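Local coordinates for protein ABC-type metal ion transport system, periplasmic component (Vibrio vulnificus, PDB 3K2D) that binds methionine, probably as the periplasmic solute-binding lipoprotein of an ABC transporter, and activates Toll-like receptor 2, at residues A[139-142]-A[143-146]; A[162-165]-A[166-170]; A[183-186]-A[187-191]. The protein carries 4 engineered substitutions. All coordinates share one frame; numbering follows the deposited sequence.

In the fold
From the N terminus, contact 1 comes first: residues 139-146 make a tight turn that runs into strand 145-147, which pairs with strand 131-132, while Leu139 and Ala140 lean on helix 114-126. Contact 2 follows, where the weakly bonded helix around 162-165 enters the loop before strand 171-174 of the mixed sheet that also holds strands 107-111 and 90-92. Contact 3, at 183-191, starts the short helix 186-189 that leads to the edge strand 192-193 of that same sheet. All three are local turns in series; none nests or crosses. Contact 1 stands apart, its centre 22 Å from that of contact 2, but contacts 2 and 3 touch, Leu166 CD1 packing 3.7 Å from Leu184 CD1, tying their loops together.

Contact 1 (A[139-142]-A[143-146]); sequences LATV and RDIV
Thr141 and Asp144 hold this turn together by reaching back and forth across it. Asp144 OD2 takes the backbone N of Thr141 at 2.9 Å, met on the anti side of the carboxylate and 19° out of its plane. In return Asp144 N gives its hydrogen to Thr141 O at 2.8 Å. The carboxylate can fold back this way because CG lies beside the backbone N and anti to the carbonyl carbon (chi1 -63°). A water ties the two side chains together as well, donating to Asp144 OD2 and bonding Thr141 OG1 at 2.9 Å. With chi1 at 72°, that hydroxyl also faces forward along the chain and accepts from Arg143 N at 3.2 Å, an ST turn laid over the single 3-10 turn that leads into strand 145-147. Arg143, bent at chi3, doubles back so that one face of its guanidinium lies over the hydroxyl, CZ 3.8 Å from Thr141 OG1. Behind the turn, Val142 and Ile145 run side by side, pointing the same way, with Val142 CG1 3.8 Å from Ile145 CD1; Ile145 also rests on Leu132 and Ile130. The other carboxylate oxygen, Asp144 OD1, forms a salt bridge with Arg133 NE.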
loop_
_atom_site.group_PDB
_atom_site.type_symbol
_atom_site.label_atom_id
_atom_site.label_comp_id
_atom_site.label_asym_id
_atom_site.label_seq_id
_atom_site.Cartn_x
_atom_site.Cartn_y
_atom_site.Cartn_z
ATOM N N LEU A 139 -2.339 15.580 1.445
ATOM C CA LEU A 139 -1.861 15.708 0.074
ATOM C C LEU A 139 -0.709 16.681 -0.109
ATOM O O LEU A 139 -0.587 17.313 -1.148
ATOM C CB LEU A 139 -3.022 16.111 -0.843
ATOM C CG LEU A 139 -4.211 15.142 -0.879
ATOM C CD1 LEU A 139 -5.290 15.679 -1.801
ATOM C CD2 LEU A 139 -3.748 13.784 -1.357
ATOM N N ALA A 140 0.145 16.803 0.897
ATOM C CA ALA A 140 1.285 17.706 0.800
ATOM C C ALA A 140 2.125 17.434 -0.447
ATOM O O ALA A 140 2.142 16.316 -0.965
ATOM C CB ALA A 140 2.159 17.560 2.030
ATOM N N THR A 141 2.797 18.472 -0.938
ATOM C CA THR A 141 3.695 18.340 -2.083
ATOM C C THR A 141 4.900 19.198 -1.758
ATOM O O THR A 141 4.926 19.882 -0.727
ATOM C CB THR A 141 3.087 18.851 -3.401
ATOM O OG1 THR A 141 3.019 20.283 -3.378
ATOM C CG2 THR A 141 1.706 18.282 -3.601
ATOM N N VAL A 142 5.901 19.165 -2.629
ATOM C CA VAL A 142 7.113 19.950 -2.418
ATOM C C VAL A 142 6.821 21.456 -2.308
ATOM O O VAL A 142 7.604 22.214 -1.745
ATOM C CB VAL A 142 8.129 19.676 -3.546
ATOM C CG1 VAL A 142 9.358 20.550 -3.376
ATOM C CG2 VAL A 142 8.542 18.210 -3.508
ATOM N N ARG A 143 5.685 21.890 -2.834
ATOM C CA ARG A 143 5.335 23.297 -2.744
ATOM C C ARG A 143 4.954 23.634 -1.319
ATOM O O ARG A 143 4.905 24.803 -0.958
ATOM C CB ARG A 143 4.173 23.653 -3.683
ATOM C CG ARG A 143 4.550 23.685 -5.156
ATOM C CD ARG A 143 3.418 24.242 -6.009
ATOM N NE ARG A 143 2.183 23.479 -5.845
ATOM C CZ ARG A 143 1.960 22.287 -6.391
ATOM N NH1 ARG A 143 2.890 21.716 -7.154
ATOM N NH2 ARG A 143 0.813 21.656 -6.155
ATOM N N ASP A 144 4.703 22.614 -0.501
ATOM C CA ASP A 144 4.321 22.853 0.892
ATOM C C ASP A 144 5.475 22.889 1.889
ATOM O O ASP A 144 5.261 23.138 3.081
ATOM C CB ASP A 144 3.294 21.819 1.353
ATOM C CG ASP A 144 2.012 21.898 0.569
ATOM O OD1 ASP A 144 1.448 23.003 0.492
ATOM O OD2 ASP A 144 1.568 20.866 0.022
ATOM N N ILE A 145 6.694 22.656 1.410
ATOM C CA ILE A 145 7.852 22.662 2.295
ATOM C C ILE A 145 8.228 24.077 2.746
ATOM O O ILE A 145 8.419 24.970 1.927
ATOM C CB ILE A 145 9.065 22.004 1.603
ATOM C CG1 ILE A 145 8.769 20.521 1.363
ATOM C CG2 ILE A 145 10.323 22.200 2.455
ATOM C CD1 ILE A 145 9.665 19.874 0.329
ATOM N N VAL A 146 8.338 24.290 4.049
ATOM C CA VAL A 146 8.688 25.624 4.533
ATOM C C VAL A 146 10.038 25.655 5.224
ATOM O O VAL A 146 10.470 26.700 5.697
ATOM C CB VAL A 146 7.618 26.192 5.517
ATOM C CG1 VAL A 146 6.266 26.210 4.843
ATOM C CG2 VAL A 146 7.577 25.368 6.806
HETATM O O HOH W 1 0.494 21.311 -2.334
#

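Contact 2 (A[162-165]-A[166-170]); sequences LPRS and LDDVA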
loop_
_atom_site.group_PDB
_atom_site.type_symbol
_atom_site.label_atom_id
_atom_site.label_comp_id
_atom_site.label_asym_id
_atom_site.label_seq_id
_atom_site.Cartn_x
_atom_site.Cartn_y
_atom_site.Cartn_z
ATOM N N LEU A 162 10.671 2.364 -6.502
ATOM C CA LEU A 162 11.383 2.728 -5.273
ATOM C C LEU A 162 12.430 1.712 -4.790
ATOM O O LEU A 162 13.469 2.103 -4.262
ATOM C CB LEU A 162 10.406 2.997 -4.122
ATOM C CG LEU A 162 9.853 4.418 -3.964
ATOM C CD1 LEU A 162 10.967 5.426 -4.266
ATOM C CD2 LEU A 162 8.687 4.643 -4.891
ATOM N N PRO A 163 12.169 0.400 -4.950
ATOM C CA PRO A 163 13.168 -0.570 -4.488
ATOM C C PRO A 163 14.528 -0.313 -5.125
ATOM O O PRO A 163 15.523 -0.116 -4.432
ATOM C CB PRO A 163 12.571 -1.908 -4.909
ATOM C CG PRO A 163 11.114 -1.662 -4.798
ATOM C CD PRO A 163 10.961 -0.293 -5.428
ATOM N N ARG A 164 14.548 -0.304 -6.453
ATOM C CA ARG A 164 15.763 -0.066 -7.213
ATOM C C ARG A 164 16.351 1.322 -6.936
ATOM O O ARG A 164 17.525 1.576 -7.220
ATOM C CB ARG A 164 15.461 -0.241 -8.707
ATOM C CG ARG A 164 16.486 0.351 -9.668
ATOM C CD ARG A 164 17.866 -0.279 -9.537
ATOM N NE ARG A 164 18.864 0.485 -10.291
ATOM C CZ ARG A 164 20.159 0.180 -10.364
ATOM N NH1 ARG A 164 20.636 -0.884 -9.729
ATOM N NH2 ARG A 164 20.981 0.948 -11.070
ATOM N N SER A 165 15.555 2.219 -6.365
ATOM C CA SER A 165 16.048 3.562 -6.088
ATOM C C SER A 165 17.120 3.563 -5.008
ATOM O O SER A 165 17.966 4.449 -4.977
ATOM C CB SER A 165 14.901 4.497 -5.678
ATOM O OG SER A 165 14.568 4.370 -4.307
ATOM N N LEU A 166 17.086 2.569 -4.125
ATOM C CA LEU A 166 18.058 2.478 -3.043
ATOM C C LEU A 166 19.500 2.527 -3.535
ATOM O O LEU A 166 20.410 2.848 -2.765
ATOM C CB LEU A 166 17.836 1.195 -2.229
ATOM C CG LEU A 166 16.563 1.141 -1.379
ATOM C CD1 LEU A 166 16.405 -0.245 -0.775
ATOM C CD2 LEU A 166 16.626 2.227 -0.282
ATOM N N ASP A 167 19.713 2.226 -4.812
ATOM C CA ASP A 167 21.059 2.229 -5.381
ATOM C C ASP A 167 21.467 3.573 -5.967
ATOM O O ASP A 167 22.597 3.737 -6.409
ATOM C CB ASP A 167 21.174 1.159 -6.474
ATOM C CG ASP A 167 21.035 -0.266 -5.931
ATOM O OD1 ASP A 167 21.843 -0.674 -5.060
ATOM O OD2 ASP A 167 20.118 -0.986 -6.386
ATOM N N ASP A 168 20.556 4.539 -5.957
ATOM C CA ASP A 168 20.835 5.844 -6.539
ATOM C C ASP A 168 20.663 7.027 -5.606
ATOM O O ASP A 168 21.153 8.117 -5.895
ATOM C CB ASP A 168 19.948 6.045 -7.760
ATOM C CG ASP A 168 20.025 4.883 -8.718
ATOM O OD1 ASP A 168 21.095 4.692 -9.334
ATOM O OD2 ASP A 168 19.021 4.148 -8.845
ATOM N N VAL A 169 19.964 6.826 -4.495
ATOM C CA VAL A 169 19.750 7.912 -3.554
ATOM C C VAL A 169 20.241 7.546 -2.172
ATOM O O VAL A 169 20.607 6.401 -1.919
ATOM C CB VAL A 169 18.261 8.287 -3.467
ATOM C CG1 VAL A 169 17.758 8.704 -4.838
ATOM C CG2 VAL A 169 17.460 7.112 -2.926
ATOM N N ALA A 170 20.243 8.523 -1.275
ATOM C CA ALA A 170 20.704 8.291 0.083
ATOM C C ALA A 170 19.691 7.503 0.903
ATOM O O ALA A 170 20.060 6.732 1.797
ATOM C CB ALA A 170 20.996 9.618 0.763
#
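Ser165 O gathers the amides of both Asp168 and Val169, and this double grip closes the turn that follows the weakly bonded helix around 162-165. The helix belongs to a beta-alpha-beta crossover: the chain leaves strand 153-157, passes over strand 107-111 and returns in parallel as strand 171-174. The two bonds reach the carbonyl from different directions. Asp168 N, at 2.8 Å from Ser165 O, stands well above the carbonyl plane, while Val169 N, at 3.1 Å from the same oxygen, lies nearly along the C=O axis. Val169 CG2 follows its amide in and rests against Ser165 O at 3.4 Å.

The inner side is closely packed. The Ser165 hydroxyl, turned back toward its own helix with chi1 82°, donates to Leu162 O in the carbonyl plane, on a lone pair; Leu162 O also takes Ser165 N, so this oxygen is held twice. Ser165 OG has a further bond to Ser172 OG in strand 171-174, and the serine sits against Ala109 and Leu157. Leu166 N bonds Pro163 O at 3.1 Å, and its side chain buries itself against Ile174, Ile182 and Leu184.

The outer side is exposed and looser. Arg164 bends at chi2 (62°) and swings its guanidinium back over the turn, with both carboxylates on the same side of its plane; the Asp167 and Asp168 side chains each cross the arginine at about a right angle. Asp167 CB lies over one face of the guanidinium, toward the rim, and Asp167 OD2 makes a salt bridge with Arg164 NH1 at 3.4 Å. Asp168 OD2 sits far off the plane of the guanidinium, where none of its hydrogens is aimed, and the long pairing, 3.9 Å from Arg164 NE, is electrostatic.

Contact 3 (A[183-186]-A[187-191]); sequences NLTP and EKDGV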
loop_
_atom_site.group_PDB
_atom_site.type_symbol
_atom_site.label_atom_id
_atom_site.label_comp_id
_atom_site.label_asym_id
_atom_site.label_seq_id
_atom_site.Cartn_x
_atom_site.Cartn_y
_atom_site.Cartn_z
ATOM N N ASN A 183 13.214 -8.247 0.175
ATOM C CA ASN A 183 13.436 -8.736 1.524
ATOM C C ASN A 183 13.716 -7.706 2.610
ATOM O O ASN A 183 14.558 -7.927 3.472
ATOM C CB ASN A 183 14.559 -9.776 1.478
ATOM C CG ASN A 183 14.582 -10.671 2.708
ATOM O OD1 ASN A 183 13.574 -11.292 3.060
ATOM N ND2 ASN A 183 15.740 -10.748 3.365
ATOM N N LEU A 184 12.993 -6.592 2.588
ATOM C CA LEU A 184 13.174 -5.557 3.601
ATOM C C LEU A 184 11.909 -5.380 4.434
ATOM O O LEU A 184 10.799 -5.422 3.901
ATOM C CB LEU A 184 13.509 -4.226 2.938
ATOM C CG LEU A 184 14.770 -4.148 2.082
ATOM C CD1 LEU A 184 14.846 -2.757 1.503
ATOM C CD2 LEU A 184 16.015 -4.448 2.912
ATOM N N THR A 185 12.072 -5.171 5.736
ATOM C CA THR A 185 10.923 -4.965 6.613
ATOM C C THR A 185 11.129 -3.699 7.424
ATOM O O THR A 185 12.262 -3.301 7.689
ATOM C CB THR A 185 10.749 -6.099 7.639
ATOM O OG1 THR A 185 11.804 -6.018 8.607
ATOM C CG2 THR A 185 10.785 -7.450 6.970
ATOM N N PRO A 186 10.034 -3.040 7.824
ATOM C CA PRO A 186 10.211 -1.824 8.615
ATOM C C PRO A 186 10.966 -2.142 9.899
ATOM O O PRO A 186 11.969 -1.516 10.209
ATOM C CB PRO A 186 8.776 -1.376 8.879
ATOM C CG PRO A 186 8.083 -1.768 7.617
ATOM C CD PRO A 186 8.639 -3.171 7.366
ATOM N N GLU A 187 10.489 -3.138 10.636
ATOM C CA GLU A 187 11.115 -3.517 11.898
ATOM C C GLU A 187 12.592 -3.897 11.828
ATOM O O GLU A 187 13.360 -3.577 12.732
ATOM C CB GLU A 187 10.342 -4.667 12.548
ATOM C CG GLU A 187 9.206 -4.230 13.463
ATOM C CD GLU A 187 9.693 -3.537 14.732
ATOM O OE1 GLU A 187 8.840 -3.202 15.586
ATOM O OE2 GLU A 187 10.922 -3.328 14.875
ATOM N N LYS A 188 12.996 -4.573 10.765
ATOM C CA LYS A 188 14.380 -5.000 10.659
ATOM C C LYS A 188 15.316 -4.024 9.940
ATOM O O LYS A 188 16.420 -3.756 10.414
ATOM C CB LYS A 188 14.426 -6.370 9.979
ATOM C CG LYS A 188 15.799 -7.007 9.913
ATOM C CD LYS A 188 15.706 -8.420 9.338
ATOM C CE LYS A 188 17.089 -9.032 9.132
ATOM N NZ LYS A 188 17.012 -10.441 8.641
ATOM N N ASP A 189 14.858 -3.471 8.818
ATOM C CA ASP A 189 15.676 -2.572 8.013
ATOM C C ASP A 189 15.329 -1.087 7.984
ATOM O O ASP A 189 16.118 -0.284 7.499
ATOM C CB ASP A 189 15.687 -3.098 6.588
ATOM C CG ASP A 189 15.952 -4.575 6.537
ATOM O OD1 ASP A 189 17.131 -4.960 6.682
ATOM O OD2 ASP A 189 14.983 -5.352 6.379
ATOM N N GLY A 190 14.165 -0.715 8.493
ATOM C CA GLY A 190 13.773 0.681 8.459
ATOM C C GLY A 190 14.659 1.656 9.209
ATOM O O GLY A 190 15.057 1.396 10.343
ATOM N N VAL A 191 14.970 2.786 8.575
ATOM C CA VAL A 191 15.785 3.827 9.203
ATOM C C VAL A 191 14.858 4.571 10.148
ATOM O O VAL A 191 15.279 5.146 11.146
ATOM C CB VAL A 191 16.351 4.794 8.162
ATOM C CG1 VAL A 191 17.083 5.933 8.847
ATOM C CG2 VAL A 191 17.290 4.048 7.249
#
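Thr185 and Asp189 bind each other from the two ends of one short helix. Thr185 is the N-cap: chi1 of 71° sets its hydroxyl facing the first turn, where OG1 accepts from Lys188 N at 2.9 Å. The Lys188 side chain crosses the threonine obliquely and then runs off fully extended, away from the turn. The answering bond comes from one residue further on, so this is not the classical capping box. Asp189 holds CG beside its backbone N (chi1 -47°), which carries the carboxylate back to the start of the helix; there OD2 receives Thr185 N at 3.0 Å on its anti lone pair. The Leu184 and Asp189 side chains cross at about a right angle, with Leu184 CD2 3.6 Å from Asp189 CG, so the charged group has an aliphatic branch against it. Backbone bonds finish the turn: Asp189 N to Thr185 O at 2.8 Å and Gly190 N to Pro186 O at 2.9 Å, with a weak second bond from Gly190 N to Thr185 O. Upstream, Asn183 with its positive phi is the C-prime residue of the Schellman motif that ends the preceding helix. The helix and the loop before it lie against strand 90-92, with Leu184, Pro186 and Asp189 all touching Tyr92 and Pro186 also on Ala90, and Val191 pairs its backbone with Gly91 as the chain enters strand 192-193.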